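Local coordinates for protein putative peroxiredoxin MT2298 (Mycobacterium tuberculosis, PDB 5C04) that probably reduces hydrogen peroxide and organic hydroperoxides to water and alcohols as a thiol-specific, mycoredoxin-dependent peroxidase, protecting the cell against oxidative stress, at residues D16-L21 against T77-A82; N32-F37 against S65-I70; D51-H56 against F87-L92; L57-N62 against L144-L149. The protein carries 1 engineered substitution. All blocks are in the same frame, centred on the assembly; numbering follows the deposited sequence. Where two conformers were deposited one is given.

Contact 1: residues D16-L21 against T77-A82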
# COMPACT_ATOMS: atom_id res chain seq x y z
N ASP A 16 -10.17 1.53 9.23
CA ASP A 16 -10.74 0.51 8.35
C ASP A 16 -10.92 1.02 6.93
O ASP A 16 -10.55 2.18 6.62
CB ASP A 16 -12.04 -0.12 8.95
CG ASP A 16 -13.25 0.81 8.91
OD1 ASP A 16 -13.26 1.86 8.21
OD2 ASP A 16 -14.25 0.46 9.60
N GLN A 17 -11.48 0.19 6.05
CA GLN A 17 -11.60 0.49 4.61
C GLN A 17 -12.48 1.70 4.34
O GLN A 17 -12.39 2.31 3.28
CB GLN A 17 -12.10 -0.71 3.82
CG GLN A 17 -13.49 -1.23 4.23
CD GLN A 17 -13.44 -2.39 5.21
OE1 GLN A 17 -12.72 -2.34 6.19
NE2 GLN A 17 -14.22 -3.42 4.95
N ASN A 18 -13.33 2.04 5.30
CA ASN A 18 -14.17 3.24 5.22
C ASN A 18 -13.59 4.45 5.97
O ASN A 18 -14.30 5.46 6.19
CB ASN A 18 -15.56 2.86 5.75
CG ASN A 18 -16.21 1.80 4.89
OD1 ASN A 18 -16.35 1.99 3.67
ND2 ASN A 18 -16.58 0.69 5.49
N GLN A 19 -12.31 4.36 6.35
CA GLN A 19 -11.58 5.39 7.10
C GLN A 19 -12.14 5.65 8.51
O GLN A 19 -11.83 6.67 9.14
CB GLN A 19 -11.39 6.67 6.26
CG GLN A 19 -10.36 6.43 5.16
CD GLN A 19 -10.48 7.33 3.94
OE1 GLN A 19 -10.21 6.90 2.82
NE2 GLN A 19 -10.86 8.58 4.16
N GLN A 20 -12.92 4.70 9.03
CA GLN A 20 -13.40 4.75 10.41
C GLN A 20 -12.38 4.11 11.36
O GLN A 20 -11.67 3.17 10.98
CB GLN A 20 -14.73 4.00 10.53
CG GLN A 20 -15.84 4.55 9.64
CD GLN A 20 -16.37 5.91 10.06
OE1 GLN A 20 -16.18 6.35 11.20
NE2 GLN A 20 -17.04 6.59 9.14
N LEU A 21 -12.31 4.61 12.59
CA LEU A 21 -11.32 4.17 13.55
C LEU A 21 -11.79 2.96 14.32
O LEU A 21 -12.87 2.97 14.90
CB LEU A 21 -10.98 5.28 14.53
CG LEU A 21 -10.28 6.49 13.90
CD1 LEU A 21 -10.14 7.59 14.93
CD2 LEU A 21 -8.92 6.06 13.35
N THR A 77 -6.92 1.11 -0.83
CA THR A 77 -6.66 -0.22 -1.33
C THR A 77 -7.65 -1.23 -0.79
O THR A 77 -8.21 -2.06 -1.53
CB THR A 77 -5.22 -0.65 -0.97
OG1 THR A 77 -4.31 0.20 -1.71
CG2 THR A 77 -4.93 -2.09 -1.31
N HIS A 78 -7.83 -1.17 0.53
CA HIS A 78 -8.72 -2.12 1.20
C HIS A 78 -10.17 -1.90 0.84
O HIS A 78 -10.92 -2.88 0.74
CB HIS A 78 -8.48 -2.07 2.69
CG HIS A 78 -7.14 -2.61 3.09
ND1 HIS A 78 -6.58 -2.36 4.31
CD2 HIS A 78 -6.25 -3.36 2.40
CE1 HIS A 78 -5.40 -2.95 4.38
NE2 HIS A 78 -5.17 -3.56 3.23
N LYS A 79 -10.57 -0.66 0.58
CA LYS A 79 -11.94 -0.39 0.15
C LYS A 79 -12.26 -1.05 -1.19
O LYS A 79 -13.30 -1.73 -1.33
CB LYS A 79 -12.22 1.11 0.09
CG LYS A 79 -13.65 1.46 -0.32
CD LYS A 79 -14.69 0.83 0.60
CE LYS A 79 -16.08 1.38 0.36
NZ LYS A 79 -17.09 0.67 1.19
N ILE A 80 -11.41 -0.87 -2.19
CA ILE A 80 -11.62 -1.49 -3.49
C ILE A 80 -11.58 -3.02 -3.38
O ILE A 80 -12.38 -3.76 -3.96
CB ILE A 80 -10.58 -0.99 -4.53
CG1 ILE A 80 -10.76 0.52 -4.79
CG2 ILE A 80 -10.66 -1.81 -5.80
CD1 ILE A 80 -12.09 0.93 -5.36
N TRP A 81 -10.60 -3.54 -2.64
CA TRP A 81 -10.45 -4.98 -2.50
C TRP A 81 -11.70 -5.57 -1.83
O TRP A 81 -12.25 -6.58 -2.29
CB TRP A 81 -9.21 -5.30 -1.68
CG TRP A 81 -8.78 -6.75 -1.76
CD1 TRP A 81 -8.89 -7.60 -2.82
CD2 TRP A 81 -8.17 -7.51 -0.71
NE1 TRP A 81 -8.37 -8.83 -2.51
CE2 TRP A 81 -7.91 -8.80 -1.22
CE3 TRP A 81 -7.79 -7.21 0.59
CZ2 TRP A 81 -7.31 -9.80 -0.45
CZ3 TRP A 81 -7.19 -8.20 1.36
CH2 TRP A 81 -6.96 -9.48 0.83
N ALA A 82 -12.17 -4.90 -0.78
CA ALA A 82 -13.36 -5.36 -0.06
C ALA A 82 -14.61 -5.28 -0.91
O ALA A 82 -15.43 -6.23 -0.91
CB ALA A 82 -13.57 -4.56 1.21
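Q17 and K79 bring the two backbones closest, their CA atoms 4.6 Å apart where the type I beta turn from D16 to Q19 leans on the helical segment 77-82. Q17 puts its CB against the helix backbone, 3.6 Å from K79 N. Its CG lies between the backbone N and the carbonyl carbon (chi1 61°), and with a bend at the next bond the rest of the chain folds away, NE2 passing A82 CB at 4.0 Å; the small alanine lets the amide lie close. That amide is spent on the 87-92 segment, OE1 accepting from L91 N and NE2 donating to F89 O. K79, in turn, lays its methylenes alongside the turn, starting with CB at 3.4 Å from Q17 O. A bend at its chi2 then carries NZ to N18 OD1, 2.9 Å away, which it meets in the carbonyl plane on a lone pair. The turn itself is braced by D16, whose OD1 accepts from N18 N at 2.9 Å in an Asx turn and from Q20 N at 3.0 Å, the two donors arriving on opposite faces of the carboxylate. These bonds lie in the turn that joins strands 13-16 and 21-23. The chemistry is thus divided by depth: inside, a neutral glutamine amide has both polar atoms matched by backbone groups, whereas at the surface a long lysine chain makes a charged-to-neutral bond to asparagine.

Contact 2: residues N32-F37 against S65-I70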
# COMPACT_ATOMS: atom_id res chain seq x y z
N ASN A 32 -14.74 -11.66 22.09
CA ASN A 32 -13.45 -12.21 21.71
C ASN A 32 -13.12 -11.70 20.31
O ASN A 32 -14.01 -11.59 19.46
CB ASN A 32 -13.47 -13.74 21.73
CG ASN A 32 -13.93 -14.28 23.07
OD1 ASN A 32 -13.31 -13.99 24.09
ND2 ASN A 32 -15.03 -15.02 23.07
N VAL A 33 -11.85 -11.42 20.08
CA VAL A 33 -11.41 -10.82 18.82
C VAL A 33 -10.40 -11.71 18.12
O VAL A 33 -9.34 -12.02 18.68
CB VAL A 33 -10.82 -9.42 19.02
CG1 VAL A 33 -10.49 -8.77 17.67
CG2 VAL A 33 -11.75 -8.50 19.80
N LEU A 34 -10.71 -12.03 16.87
CA LEU A 34 -9.80 -12.74 15.98
C LEU A 34 -9.06 -11.68 15.17
O LEU A 34 -9.70 -10.90 14.44
CB LEU A 34 -10.57 -13.64 15.01
CG LEU A 34 -9.74 -14.44 14.02
CD1 LEU A 34 -8.89 -15.51 14.68
CD2 LEU A 34 -10.64 -15.05 12.95
N LEU A 35 -7.75 -11.67 15.32
CA LEU A 35 -6.86 -10.77 14.54
C LEU A 35 -6.18 -11.58 13.46
O LEU A 35 -5.40 -12.50 13.76
CB LEU A 35 -5.78 -10.17 15.43
CG LEU A 35 -6.27 -9.36 16.64
CD1 LEU A 35 -5.10 -8.84 17.43
CD2 LEU A 35 -7.19 -8.24 16.22
N VAL A 36 -6.50 -11.25 12.19
CA VAL A 36 -5.92 -11.94 11.04
C VAL A 36 -4.95 -10.99 10.32
O VAL A 36 -5.34 -10.19 9.44
CB VAL A 36 -7.01 -12.47 10.07
CG1 VAL A 36 -6.36 -13.26 8.93
CG2 VAL A 36 -8.05 -13.34 10.84
N PHE A 37 -3.70 -11.07 10.71
CA PHE A 37 -2.63 -10.33 9.97
C PHE A 37 -2.39 -11.04 8.66
O PHE A 37 -2.38 -12.27 8.60
CB PHE A 37 -1.34 -10.29 10.79
CG PHE A 37 -1.41 -9.40 12.00
CD1 PHE A 37 -1.86 -9.89 13.23
CD2 PHE A 37 -0.99 -8.08 11.94
CE1 PHE A 37 -1.91 -9.07 14.36
CE2 PHE A 37 -1.02 -7.26 13.06
CZ PHE A 37 -1.49 -7.75 14.26
N SER A 65 -18.07 -12.97 19.03
CA SER A 65 -16.77 -12.83 18.35
C SER A 65 -16.78 -11.68 17.34
O SER A 65 -17.81 -11.38 16.72
CB SER A 65 -16.41 -14.14 17.61
OG SER A 65 -16.51 -15.27 18.49
N ALA A 66 -15.60 -11.08 17.15
CA ALA A 66 -15.38 -10.14 16.06
C ALA A 66 -14.12 -10.57 15.34
O ALA A 66 -13.26 -11.23 15.92
CB ALA A 66 -15.21 -8.73 16.59
N ALA A 67 -14.04 -10.24 14.05
CA ALA A 67 -12.85 -10.55 13.26
C ALA A 67 -12.34 -9.29 12.57
O ALA A 67 -13.11 -8.55 11.97
CB ALA A 67 -13.15 -11.61 12.23
N LEU A 68 -11.03 -9.10 12.66
CA LEU A 68 -10.36 -7.94 12.05
C LEU A 68 -9.19 -8.42 11.22
O LEU A 68 -8.30 -9.10 11.73
CB LEU A 68 -9.83 -7.00 13.13
CG LEU A 68 -10.83 -6.57 14.21
CD1 LEU A 68 -10.16 -5.87 15.37
CD2 LEU A 68 -11.89 -5.68 13.60
N ALA A 69 -9.17 -8.04 9.95
CA ALA A 69 -8.04 -8.35 9.09
C ALA A 69 -7.09 -7.16 9.17
O ALA A 69 -7.58 -6.03 9.25
CB ALA A 69 -8.51 -8.62 7.68
N ILE A 70 -5.80 -7.39 9.29
CA ILE A 70 -4.82 -6.28 9.37
C ILE A 70 -3.69 -6.49 8.37
O ILE A 70 -3.07 -7.55 8.33
CB ILE A 70 -4.20 -6.22 10.78
CG1 ILE A 70 -5.32 -6.11 11.84
CG2 ILE A 70 -3.17 -5.10 10.91
CD1 ILE A 70 -4.87 -6.20 13.30
O HOH W 1 -16.07 -16.48 20.93
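I70 and F37 pack side by side at the C-terminal end of the paired strands, and the isoleucine meets the ring through CB, CG2 and CD1. Its CB sits 3.9 Å from F37 CD2. From there CG2, anti to the backbone N, touches F37 CE2 at 3.7 Å, while the other branch, its CG1 anti to the carbonyl carbon (chi1 -55°), carries CD1 over one face of the ring, 3.8 Å from F37 CZ. This is a CH-pi contact, CD1 lying 4.2 Å from the ring centroid and 24° off its normal. A beta-branched residue suits the place because it is at ease in a strand and offers two arms to one flat neighbour. The strands run parallel, at 19° to each other, and are the two strands of a beta-alpha-beta unit whose helix is 44-55, in the central sheet of the thioredoxin fold. L34 and V36 face strand 65-71 with both N and O, as parallel pairing requires; L68 N approaches L34 O nearly along the C=O axis. V33, L35 and F37 make backbone hydrogen bonds to strand 114-122 instead, while F37 O also accepts from R140 NH2. On the face shared with F37, L68 CD1 reaches between V33 CG1 at 3.7 Å and L35 CD2 at 3.9 Å. The face bearing L34 and V36 meets W145 of helix 143-150, and the small A67 and A69 lie beside them. At the N-terminal end a water accepts from N32 ND2 at 2.8 Å and is hydrogen-bonded to S65 OG; N32 ND2 donates to L152 O as well.

Contact 3: residues D51-H56 against F87-L92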
# COMPACT_ATOMS: atom_id res chain seq x y z
N ASP A 51 -11.24 -14.90 1.44
CA ASP A 51 -12.45 -15.45 0.80
C ASP A 51 -13.02 -16.55 1.65
O ASP A 51 -14.26 -16.62 1.80
CB ASP A 51 -12.17 -15.93 -0.63
CG ASP A 51 -12.00 -14.80 -1.63
OD1 ASP A 51 -12.12 -13.58 -1.29
OD2 ASP A 51 -11.77 -15.11 -2.83
N GLN A 52 -12.19 -17.42 2.22
CA GLN A 52 -12.68 -18.49 3.11
C GLN A 52 -13.33 -17.85 4.34
O GLN A 52 -14.41 -18.27 4.79
CB GLN A 52 -11.54 -19.48 3.47
CG GLN A 52 -11.71 -20.37 4.71
CD GLN A 52 -12.38 -21.71 4.47
OE1 GLN A 52 -12.54 -22.17 3.34
NE2 GLN A 52 -12.81 -22.34 5.55
N LEU A 53 -12.69 -16.83 4.91
CA LEU A 53 -13.24 -16.14 6.09
C LEU A 53 -14.62 -15.54 5.73
O LEU A 53 -15.61 -15.73 6.48
CB LEU A 53 -12.28 -15.03 6.53
CG LEU A 53 -12.43 -14.47 7.95
CD1 LEU A 53 -11.24 -13.59 8.30
CD2 LEU A 53 -13.71 -13.69 8.09
N ARG A 54 -14.69 -14.87 4.60
CA ARG A 54 -15.93 -14.29 4.04
C ARG A 54 -17.03 -15.35 3.94
O ARG A 54 -18.16 -15.13 4.40
CB ARG A 54 -15.67 -13.68 2.65
CG ARG A 54 -16.91 -13.21 1.89
CD ARG A 54 -16.62 -13.02 0.41
NE ARG A 54 -16.36 -14.30 -0.24
CZ ARG A 54 -15.79 -14.49 -1.43
NH1 ARG A 54 -15.32 -13.47 -2.15
NH2 ARG A 54 -15.64 -15.72 -1.88
N ASP A 55 -16.69 -16.49 3.33
CA ASP A 55 -17.66 -17.58 3.06
C ASP A 55 -18.22 -18.16 4.38
O ASP A 55 -19.31 -18.78 4.38
CB ASP A 55 -17.00 -18.69 2.22
CG ASP A 55 -16.70 -18.26 0.79
OD1 ASP A 55 -17.13 -17.18 0.33
OD2 ASP A 55 -16.00 -19.04 0.10
N HIS A 56 -17.49 -18.00 5.49
CA HIS A 56 -17.91 -18.52 6.79
C HIS A 56 -18.04 -17.45 7.85
O HIS A 56 -17.86 -17.71 9.03
CB HIS A 56 -16.91 -19.60 7.22
CG HIS A 56 -16.90 -20.78 6.31
ND1 HIS A 56 -16.08 -20.88 5.21
CD2 HIS A 56 -17.66 -21.91 6.32
CE1 HIS A 56 -16.32 -22.03 4.59
NE2 HIS A 56 -17.27 -22.67 5.25
N PHE A 87 -16.18 -8.32 0.89
CA PHE A 87 -15.79 -8.39 2.31
C PHE A 87 -16.58 -7.32 3.06
O PHE A 87 -16.49 -6.12 2.72
CB PHE A 87 -14.29 -8.11 2.51
CG PHE A 87 -13.35 -9.06 1.83
CD1 PHE A 87 -13.69 -10.38 1.54
CD2 PHE A 87 -12.09 -8.62 1.47
CE1 PHE A 87 -12.78 -11.23 0.94
CE2 PHE A 87 -11.18 -9.48 0.88
CZ PHE A 87 -11.53 -10.77 0.61
N THR A 88 -17.34 -7.73 4.08
CA THR A 88 -18.07 -6.77 4.92
C THR A 88 -17.49 -6.60 6.32
O THR A 88 -17.98 -5.76 7.10
CB THR A 88 -19.55 -7.17 5.06
OG1 THR A 88 -19.64 -8.45 5.70
CG2 THR A 88 -20.23 -7.22 3.71
N PHE A 89 -16.50 -7.40 6.67
CA PHE A 89 -15.80 -7.26 7.94
C PHE A 89 -14.72 -6.17 7.82
O PHE A 89 -14.39 -5.76 6.69
CB PHE A 89 -15.19 -8.62 8.38
CG PHE A 89 -14.35 -9.30 7.31
CD1 PHE A 89 -14.92 -10.17 6.39
CD2 PHE A 89 -12.98 -9.04 7.20
CE1 PHE A 89 -14.16 -10.77 5.40
CE2 PHE A 89 -12.21 -9.65 6.21
CZ PHE A 89 -12.81 -10.53 5.32
N PRO A 90 -14.15 -5.72 8.95
CA PRO A 90 -13.13 -4.67 8.88
C PRO A 90 -11.77 -5.18 8.40
O PRO A 90 -11.25 -6.18 8.91
CB PRO A 90 -13.01 -4.16 10.33
CG PRO A 90 -14.25 -4.64 11.00
CD PRO A 90 -14.61 -5.93 10.35
N LEU A 91 -11.22 -4.45 7.43
CA LEU A 91 -9.83 -4.58 7.00
C LEU A 91 -9.16 -3.34 7.51
O LEU A 91 -9.59 -2.22 7.15
CB LEU A 91 -9.73 -4.61 5.49
CG LEU A 91 -10.07 -5.94 4.80
CD1 LEU A 91 -11.55 -6.27 4.81
CD2 LEU A 91 -9.61 -5.90 3.36
N LEU A 92 -8.15 -3.52 8.36
CA LEU A 92 -7.47 -2.42 9.03
C LEU A 92 -6.13 -2.12 8.41
O LEU A 92 -5.43 -3.04 7.97
CB LEU A 92 -7.26 -2.71 10.50
CG LEU A 92 -8.51 -3.09 11.27
CD1 LEU A 92 -8.14 -3.13 12.74
CD2 LEU A 92 -9.68 -2.15 11.02
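F87 and F89 offer different sides of their rings to the helix end at 51-55. F87 is met at its edge, near the ring plane, by R54 CB, which lies 4.0 Å from F87 CD1, and by D51 OD1, 3.3 Å from F87 CE1. The aspartate carboxylate stands 60° to the ring plane, and its oxygen probably gains from the slightly positive hydrogens of the aromatic rim. F89 takes L53 on a face instead: L53 CD2 is 4.2 Å from the ring centroid, off centre toward the rim, in a CH-pi contact. F89 CG sits between the backbone N and the carbonyl carbon (chi1 52°), a rotation that brings the ring against L53. The third flat group, the R54 guanidinium, has D51 CB over one face and D55 in plane at its edge. It grips D55 side-on, with NE and NH2 each 3.0 Å from D55 OD1, both from the same face of the carboxylate. R54 NH1 lies 3.3 Å from D51 OD1, but that oxygen is well out of the guanidinium plane and the attraction is of charges alone. Further directed bonds come from outside the segments: D51 OD1 accepts from Q47 NE2, and R54 NH1 donates to S85 O. Arginine thus lends its aliphatic stem to F87 and its charged head to two aspartates. Around this patch, F87 also meets W81 edge-to-face and packs on A82 of helix 75-85, while F89 rests on A69 of strand 65-71; the 87-90 segment is therefore wedged between helix 44-55, helix 75-85 and the sheet.

Contact 4: residues L57-N62 against L144-L149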
# COMPACT_ATOMS: atom_id res chain seq x y z
N LEU A 57 -18.32 -16.22 7.43
CA LEU A 57 -18.23 -15.07 8.33
C LEU A 57 -19.06 -15.19 9.62
O LEU A 57 -18.58 -14.79 10.67
CB LEU A 57 -18.56 -13.78 7.58
CG LEU A 57 -18.38 -12.47 8.35
CD1 LEU A 57 -16.93 -12.30 8.80
CD2 LEU A 57 -18.87 -11.32 7.50
N PRO A 58 -20.26 -15.78 9.54
CA PRO A 58 -21.03 -15.87 10.79
C PRO A 58 -20.35 -16.68 11.90
O PRO A 58 -20.72 -16.53 13.08
CB PRO A 58 -22.32 -16.54 10.33
CG PRO A 58 -22.45 -16.16 8.89
CD PRO A 58 -21.04 -16.25 8.39
N GLU A 59 -19.38 -17.52 11.55
CA GLU A 59 -18.60 -18.26 12.55
C GLU A 59 -17.57 -17.37 13.26
O GLU A 59 -17.10 -17.71 14.34
CB GLU A 59 -17.90 -19.44 11.90
CG GLU A 59 -18.85 -20.39 11.19
CD GLU A 59 -18.16 -21.60 10.59
OE1 GLU A 59 -17.03 -21.91 11.02
OE2 GLU A 59 -18.76 -22.23 9.68
N PHE A 60 -17.24 -16.23 12.67
CA PHE A 60 -16.22 -15.34 13.21
C PHE A 60 -16.73 -13.99 13.69
O PHE A 60 -16.07 -13.36 14.52
CB PHE A 60 -15.16 -15.10 12.12
CG PHE A 60 -14.52 -16.37 11.62
CD1 PHE A 60 -13.70 -17.10 12.45
CD2 PHE A 60 -14.73 -16.81 10.34
CE1 PHE A 60 -13.10 -18.27 12.01
CE2 PHE A 60 -14.12 -17.98 9.88
CZ PHE A 60 -13.30 -18.71 10.72
N GLU A 61 -17.84 -13.54 13.14
CA GLU A 61 -18.42 -12.25 13.46
C GLU A 61 -19.86 -12.52 13.85
O GLU A 61 -20.69 -12.80 12.99
CB GLU A 61 -18.34 -11.31 12.25
CG GLU A 61 -18.67 -9.85 12.50
CD GLU A 61 -18.65 -9.06 11.20
OE1 GLU A 61 -19.61 -9.23 10.41
OE2 GLU A 61 -17.68 -8.29 10.97
N ASN A 62 -20.12 -12.43 15.15
CA ASN A 62 -21.41 -12.84 15.75
C ASN A 62 -21.54 -12.18 17.13
O ASN A 62 -20.79 -11.27 17.44
CB ASN A 62 -21.50 -14.37 15.80
CG ASN A 62 -20.35 -15.02 16.55
OD1 ASN A 62 -19.99 -14.62 17.68
ND2 ASN A 62 -19.75 -16.04 15.94
N LEU A 144 -8.45 -24.07 13.37
CA LEU A 144 -7.83 -23.70 14.62
C LEU A 144 -8.46 -22.40 15.16
O LEU A 144 -8.60 -22.19 16.36
CB LEU A 144 -6.32 -23.56 14.44
CG LEU A 144 -5.58 -24.73 13.76
CD1 LEU A 144 -4.10 -24.38 13.56
CD2 LEU A 144 -5.71 -26.03 14.51
N TRP A 145 -8.83 -21.51 14.24
CA TRP A 145 -9.42 -20.26 14.62
C TRP A 145 -10.80 -20.42 15.21
O TRP A 145 -11.09 -19.89 16.25
CB TRP A 145 -9.56 -19.33 13.39
CG TRP A 145 -8.30 -19.10 12.57
CD1 TRP A 145 -7.01 -19.53 12.82
CD2 TRP A 145 -8.23 -18.32 11.37
NE1 TRP A 145 -6.17 -19.10 11.82
CE2 TRP A 145 -6.89 -18.33 10.94
CE3 TRP A 145 -9.18 -17.62 10.62
CZ2 TRP A 145 -6.47 -17.64 9.79
CZ3 TRP A 145 -8.76 -16.95 9.50
CH2 TRP A 145 -7.43 -16.99 9.08
N THR A 146 -11.65 -21.16 14.51
CA THR A 146 -12.98 -21.43 15.03
C THR A 146 -12.90 -22.20 16.36
O THR A 146 -13.65 -21.91 17.27
CB THR A 146 -13.86 -22.21 14.04
OG1 THR A 146 -13.20 -23.40 13.64
CG2 THR A 146 -14.15 -21.40 12.80
N ASP A 147 -11.98 -23.16 16.47
CA ASP A 147 -11.83 -23.89 17.73
C ASP A 147 -11.44 -22.98 18.88
O ASP A 147 -11.95 -23.10 19.99
CB ASP A 147 -10.77 -24.98 17.57
CG ASP A 147 -10.50 -25.70 18.87
OD1 ASP A 147 -11.40 -26.46 19.28
OD2 ASP A 147 -9.45 -25.45 19.50
N ALA A 148 -10.52 -22.05 18.62
CA ALA A 148 -10.06 -21.13 19.63
C ALA A 148 -11.18 -20.22 20.14
O ALA A 148 -11.31 -19.97 21.33
CB ALA A 148 -8.91 -20.28 19.06
N LEU A 149 -11.97 -19.70 19.20
CA LEU A 149 -13.11 -18.86 19.53
C LEU A 149 -14.17 -19.64 20.32
O LEU A 149 -14.72 -19.13 21.30
CB LEU A 149 -13.74 -18.28 18.25
CG LEU A 149 -12.92 -17.21 17.55
CD1 LEU A 149 -13.54 -16.91 16.19
CD2 LEU A 149 -12.82 -15.94 18.38
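In this thioredoxin fold the loop that leads from helix 44-55 to strand 65-71 packs through F60 and E59 on the C-terminal helix 143-150. Both helices lie over the same face of the central sheet, and F60 fills the seam between them, its ring also touching L34 of strand 32-37. A large apolar ring suits this buried spot, because three residues on one side of the helix converge on it. T146 CG2 comes closest, 3.4 Å from F60 CE1, a tight methyl contact oblique to the ring. W145 adds its CB at 3.9 Å from F60 CE1, with the phenylalanine atom near the plane of the indole, at its edge. L149, one helical turn on, brings CD1 to the edge of the F60 ring, 3.7 Å from F60 CD1. T146 has two roles: OG1 lies between the backbone N and the carbonyl carbon (chi1 55°) and bonds back to R143 O, which puts CG2 anti to the carbonyl carbon and facing the loop. T146 CG2 also lies 3.4 Å from E59 OE1, where the contact reaches the solvent-exposed E59. W145 points its indole toward the sheet, against L34 and V36, and its NE1 donates to E132 OE2. The loop keeps its shape by internal bonds, since L57 O accepts from both F60 N at 2.8 Å and E61 N at 2.9 Å. N62 closes the bend further along: its ND2 donates to P58 O over 3.1 Å, with that oxygen in the plane of the N62 amide.

All four contacts belong to one thioredoxin-like domain built round the sheet of contact 2. Contact 3 and contact 4 lie beside it, their centres about 10 and 9 Å away, whereas contacts 1 and 4 are the most distant pair at about 22 Å. The chain enters contact 1 first, runs through strand 32-37, helix 44-55 and the 57-62 loop to strand 65-71, then through helix 75-85 to 87-92, and closes with helix 143-150. Contact 3 touches the other three: A82 O to F87 N joins it to contact 1, and strands 65-71 and 91-93 are sheet neighbours. Each contact has a side chain about 8 to 10 Å from that of C46, the probable active-site cysteine.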